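Local coordinates for antibiotic biosynthesis monooxygenase family protein (Shewanella oneidensis, PDB 2BBE) that is of unknown function but belongs to the antibiotic biosynthesis monooxygenase family, and so may be an oxidoreductase, at residues Gln84-Phe87 against His88-Pro92; Ser36-Pro39 against Asp40-Glu44. All coordinates share one frame; numbering follows the deposited sequence. Where two conformers were deposited one is given.

Interaction 1. Residues Gln84-Phe87 against His88-Pro92; sequences QHYF and HQVMP
The carbonyl oxygen of His85 is gripped by two amides: Gln89 N lies 2.8 Å from His85 O and tilts out of the carbonyl plane, whereas Val90 N, at 3.3 Å from His85 O, approaches within it. This sharing marks the passage from the usual four-residue spacing to a wider one. Before it, His88 N bonds to Gln84 O; after it, Met91 N reaches back five residues to Tyr86 O, 2.8 Å away and almost straight at 173°. Such a pi-type turn, a local widening within helix 81-94, precedes Pro92, whose nitrogen has no hydrogen to give and where the helix kinks. The helix lies over the sheet of a ferredoxin-like dimeric alpha-beta barrel fold, and Tyr86 points inward, its ring edge-to-face with that of Phe20 and its side chain against Leu30 and Leu34 of helix 27-35. CG of Tyr86 stands anti to the backbone N (chi1 168°), which carries the ring along the helix toward the following turn. There Met91 CB lies over one face of the ring, near its rim, Met91 SD makes an oblique Met-aromatic contact, and Val90 CB packs 3.8 Å from Tyr86 CD1. On the exposed side, Gln89 CB sits over the His85 ring face in a CH-pi contact, 4.0 Å from its centroid.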
loop_
_atom_site.group_PDB
_atom_site.type_symbol
_atom_site.label_atom_id
_atom_site.label_comp_id
_atom_site.label_asym_id
_atom_site.label_seq_id
_atom_site.Cartn_x
_atom_site.Cartn_y
_atom_site.Cartn_z
ATOM N N GLN A 84 -11.443 -12.020 18.997
ATOM C CA GLN A 84 -12.378 -12.030 20.105
ATOM C C GLN A 84 -11.654 -12.258 21.449
ATOM O O GLN A 84 -12.014 -11.646 22.470
ATOM C CB GLN A 84 -13.507 -13.052 19.869
ATOM C CG GLN A 84 -14.293 -12.866 18.538
ATOM C CD GLN A 84 -15.494 -11.910 18.628
ATOM O OE1 GLN A 84 -16.583 -12.234 18.157
ATOM N NE2 GLN A 84 -15.295 -10.736 19.219
ATOM N N HIS A 85 -10.635 -13.116 21.454
ATOM C CA HIS A 85 -9.833 -13.327 22.653
ATOM C C HIS A 85 -9.133 -12.023 23.073
ATOM O O HIS A 85 -9.110 -11.663 24.258
ATOM C CB HIS A 85 -8.780 -14.411 22.414
ATOM C CG HIS A 85 -7.869 -14.610 23.581
ATOM N ND1 HIS A 85 -8.255 -15.308 24.707
ATOM C CD2 HIS A 85 -6.608 -14.182 23.816
ATOM C CE1 HIS A 85 -7.264 -15.314 25.579
ATOM N NE2 HIS A 85 -6.253 -14.637 25.066
ATOM N N TYR A 86 -8.540 -11.329 22.109
ATOM C CA TYR A 86 -7.957 -10.023 22.397
ATOM C C TYR A 86 -8.991 -9.070 23.050
ATOM O O TYR A 86 -8.737 -8.540 24.136
ATOM C CB TYR A 86 -7.293 -9.373 21.159
ATOM C CG TYR A 86 -6.964 -7.921 21.442
ATOM C CD1 TYR A 86 -5.863 -7.580 22.259
ATOM C CD2 TYR A 86 -7.795 -6.899 20.976
ATOM C CE1 TYR A 86 -5.599 -6.247 22.587
ATOM C CE2 TYR A 86 -7.533 -5.551 21.280
ATOM C CZ TYR A 86 -6.433 -5.236 22.087
ATOM O OH TYR A 86 -6.169 -3.910 22.405
ATOM N N PHE A 87 -10.145 -8.857 22.411
ATOM C CA PHE A 87 -11.194 -7.940 22.955
ATOM C C PHE A 87 -11.646 -8.350 24.333
ATOM O O PHE A 87 -11.668 -7.534 25.253
ATOM C CB PHE A 87 -12.434 -7.810 22.021
ATOM C CG PHE A 87 -13.762 -7.485 22.755
ATOM C CD1 PHE A 87 -13.838 -6.483 23.729
ATOM C CD2 PHE A 87 -14.938 -8.162 22.424
ATOM C CE1 PHE A 87 -15.043 -6.196 24.386
ATOM C CE2 PHE A 87 -16.148 -7.874 23.063
ATOM C CZ PHE A 87 -16.198 -6.886 24.047
ATOM N N HIS A 88 -12.018 -9.626 24.484
ATOM C CA HIS A 88 -12.616 -10.159 25.729
ATOM C C HIS A 88 -11.676 -10.384 26.887
ATOM O O HIS A 88 -12.061 -10.176 28.035
ATOM C CB HIS A 88 -13.223 -11.536 25.483
ATOM C CG HIS A 88 -14.536 -11.505 24.795
ATOM N ND1 HIS A 88 -15.426 -12.560 24.858
ATOM C CD2 HIS A 88 -15.117 -10.559 24.022
ATOM C CE1 HIS A 88 -16.511 -12.250 24.169
ATOM N NE2 HIS A 88 -16.345 -11.044 23.646
ATOM N N GLN A 89 -10.473 -10.883 26.589
ATOM C CA GLN A 89 -9.575 -11.353 27.629
ATOM C C GLN A 89 -8.337 -10.475 27.824
ATOM O O GLN A 89 -7.894 -10.278 28.957
ATOM C CB GLN A 89 -9.154 -12.802 27.380
ATOM C CG GLN A 89 -10.340 -13.779 27.263
ATOM C CD GLN A 89 -11.160 -13.828 28.535
ATOM O OE1 GLN A 89 -10.603 -13.761 29.632
ATOM N NE2 GLN A 89 -12.491 -13.958 28.401
ATOM N N VAL A 90 -7.788 -9.960 26.728
ATOM C CA VAL A 90 -6.512 -9.257 26.809
ATOM C C VAL A 90 -6.729 -7.778 27.102
ATOM O O VAL A 90 -6.163 -7.214 28.036
ATOM C CB VAL A 90 -5.662 -9.452 25.518
ATOM C CG1 VAL A 90 -4.334 -8.694 25.636
ATOM C CG2 VAL A 90 -5.409 -10.941 25.268
ATOM N N MET A 91 -7.565 -7.158 26.292
ATOM C CA MET A 91 -7.849 -5.730 26.394
ATOM C C MET A 91 -8.214 -5.225 27.806
ATOM O O MET A 91 -7.656 -4.215 28.231
ATOM C CB MET A 91 -8.921 -5.337 25.369
ATOM C CG MET A 91 -8.734 -3.984 24.737
ATOM S SD MET A 91 -10.074 -3.648 23.590
ATOM C CE MET A 91 -11.461 -3.400 24.700
ATOM N N PRO A 92 -9.110 -5.923 28.554
ATOM C CA PRO A 92 -9.454 -5.409 29.878
ATOM C C PRO A 92 -8.278 -5.314 30.845
ATOM O O PRO A 92 -8.336 -4.517 31.788
ATOM C CB PRO A 92 -10.457 -6.445 30.419
ATOM C CG PRO A 92 -10.922 -7.187 29.240
ATOM C CD PRO A 92 -9.834 -7.176 28.260
#

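Interaction 2. Residues Ser36-Pro39 against Asp40-Glu44; sequences SLIP and DTRRE
Thr41 turns its hydroxyl back onto the helix, and Thr41 OG1 donates to Leu37 O over 2.8 Å. With OG1 beside its own backbone N (chi1 -60°), the side chain brings its oxygen to the same carbonyl that Thr41 N reaches through a weak bond, so Leu37 O is held twice. Thr41 is buried against Tyr50 and Ile83, and its hydroxyl is satisfied by this carbonyl one turn back. Arg42 N gives a nearly straight bond, 169°, to Ile38 O at 2.9 Å.

Pro39 O has a charged partner. Arg43 NH1 lies 2.9 Å from Pro39 O, which sits at the edge of the guanidinium, in its plane; seen from the carbonyl, however, the donor stands above the plane. The chain of Arg43 runs extended from CG to NE and carries the group back past that oxygen, while Arg43 N adds a weak bond to it. The other end of the guanidinium, NH2, forms a salt bridge with the C-terminal carboxylate of Ala108 of the second subunit, and Arg42 NH1 bonds to Ala108 O of that same subunit.

One water joins the start of the turn, donating to Ser36 O and accepting from Asp40 N.

Apolar contact is close where Ile38 CG2 lies 3.4 Å from Arg42 CD, the two side chains aslant; Ile38 also packs on Leu52 and Phe64.

Helix 38-42 is thus a short helix packed on the sheet of the ferredoxin-like alpha-beta fold, one side buried and its arginines turned to a subunit interface.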
loop_
_atom_site.group_PDB
_atom_site.type_symbol
_atom_site.label_atom_id
_atom_site.label_comp_id
_atom_site.label_asym_id
_atom_site.label_seq_id
_atom_site.Cartn_x
_atom_site.Cartn_y
_atom_site.Cartn_z
ATOM N N SER A 36 0.771 -9.788 17.944
ATOM C CA SER A 36 0.540 -11.237 17.833
ATOM C C SER A 36 -0.620 -11.557 16.861
ATOM O O SER A 36 -0.701 -12.679 16.324
ATOM C CB SER A 36 0.264 -11.865 19.216
ATOM O OG SER A 36 -1.063 -11.531 19.613
ATOM N N LEU A 37 -1.495 -10.580 16.627
ATOM C CA LEU A 37 -2.652 -10.756 15.739
ATOM C C LEU A 37 -2.297 -10.631 14.261
ATOM O O LEU A 37 -3.080 -11.030 13.393
ATOM C CB LEU A 37 -3.758 -9.713 16.044
ATOM C CG LEU A 37 -4.243 -9.618 17.492
ATOM C CD1 LEU A 37 -5.221 -8.459 17.658
ATOM C CD2 LEU A 37 -4.845 -10.952 17.961
ATOM N N ILE A 38 -1.131 -10.062 13.971
ATOM C CA ILE A 38 -0.817 -9.664 12.594
ATOM C C ILE A 38 -0.614 -10.836 11.597
ATOM O O ILE A 38 -1.207 -10.817 10.509
ATOM C CB ILE A 38 0.370 -8.646 12.555
ATOM C CG1 ILE A 38 -0.072 -7.343 13.230
ATOM C CG2 ILE A 38 0.835 -8.382 11.090
ATOM C CD1 ILE A 38 1.035 -6.294 13.338
ATOM N N PRO A 39 0.235 -11.828 11.938
ATOM C CA PRO A 39 0.518 -12.879 10.943
ATOM C C PRO A 39 -0.726 -13.583 10.430
ATOM O O PRO A 39 -0.849 -13.755 9.220
ATOM C CB PRO A 39 1.440 -13.847 11.697
ATOM C CG PRO A 39 2.135 -12.953 12.659
ATOM C CD PRO A 39 1.033 -12.046 13.158
ATOM N N ASP A 40 -1.668 -13.942 11.307
ATOM C CA ASP A 40 -2.878 -14.613 10.812
ATOM C C ASP A 40 -3.851 -13.680 10.096
ATOM O O ASP A 40 -4.579 -14.110 9.200
ATOM C CB ASP A 40 -3.600 -15.369 11.919
ATOM C CG ASP A 40 -2.869 -16.653 12.317
ATOM O OD1 ASP A 40 -2.012 -17.166 11.542
ATOM O OD2 ASP A 40 -3.158 -17.136 13.426
ATOM N N THR A 41 -3.885 -12.415 10.504
ATOM C CA THR A 41 -4.777 -11.477 9.854
ATOM C C THR A 41 -4.322 -11.188 8.429
ATOM O O THR A 41 -5.148 -11.137 7.518
ATOM C CB THR A 41 -4.930 -10.171 10.645
ATOM O OG1 THR A 41 -5.454 -10.469 11.943
ATOM C CG2 THR A 41 -5.881 -9.228 9.912
ATOM N N ARG A 42 -3.015 -11.009 8.235
ATOM C CA ARG A 42 -2.478 -10.735 6.909
ATOM C C ARG A 42 -2.747 -11.909 5.965
ATOM O O ARG A 42 -2.827 -11.720 4.746
ATOM C CB ARG A 42 -0.980 -10.397 6.975
ATOM C CG ARG A 42 -0.692 -9.028 7.646
ATOM C CD ARG A 42 0.804 -8.656 7.668
ATOM N NE ARG A 42 1.374 -8.605 6.323
ATOM C CZ ARG A 42 2.277 -9.447 5.831
ATOM N NH1 ARG A 42 2.785 -10.431 6.574
ATOM N NH2 ARG A 42 2.669 -9.307 4.573
ATOM N N ARG A 43 -2.904 -13.107 6.540
ATOM C CA ARG A 43 -3.173 -14.327 5.767
ATOM C C ARG A 43 -4.666 -14.543 5.442
ATOM O O ARG A 43 -5.007 -15.504 4.747
ATOM C CB ARG A 43 -2.596 -15.559 6.489
ATOM C CG ARG A 43 -1.073 -15.668 6.384
ATOM C CD ARG A 43 -0.489 -16.618 7.465
ATOM N NE ARG A 43 0.951 -16.837 7.280
ATOM C CZ ARG A 43 1.917 -15.971 7.613
ATOM N NH1 ARG A 43 1.630 -14.769 8.150
ATOM N NH2 ARG A 43 3.189 -16.307 7.392
ATOM N N GLU A 44 -5.538 -13.659 5.943
ATOM C CA GLU A 44 -6.968 -13.653 5.577
ATOM C C GLU A 44 -7.126 -13.255 4.099
ATOM O O GLU A 44 -6.532 -12.275 3.657
ATOM C CB GLU A 44 -7.742 -12.655 6.457
ATOM C CG GLU A 44 -8.022 -13.103 7.905
ATOM C CD GLU A 44 -8.562 -11.960 8.779
ATOM O OE1 GLU A 44 -9.143 -10.987 8.227
ATOM O OE2 GLU A 44 -8.378 -11.992 10.015
HETATM O O HOH W 1 -1.457 -14.096 14.170
#

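Interactions 1 and 2 differ both in their bonding and in their surroundings. Both lie on helices that cover the antiparallel sheet; the centres of the two contacts are about 16 Å apart, and they meet where Tyr86 CB packs 4.2 Å from Leu37 CD1. Each is partly buried. In residues 84-92 the inward face is aromatic and sulfur-bearing, the outward face carries histidines and glutamine, and no other chain of the assembly touches it. Residues 36-44 also send aliphatic side chains inward, to strands 47-55 and 61-68, but their contacts to other subunits combine a salt bridge and hydrogen bonds with packing. The first widens a turn of its backbone; the second supplements a short helix with side-chain and water bonds.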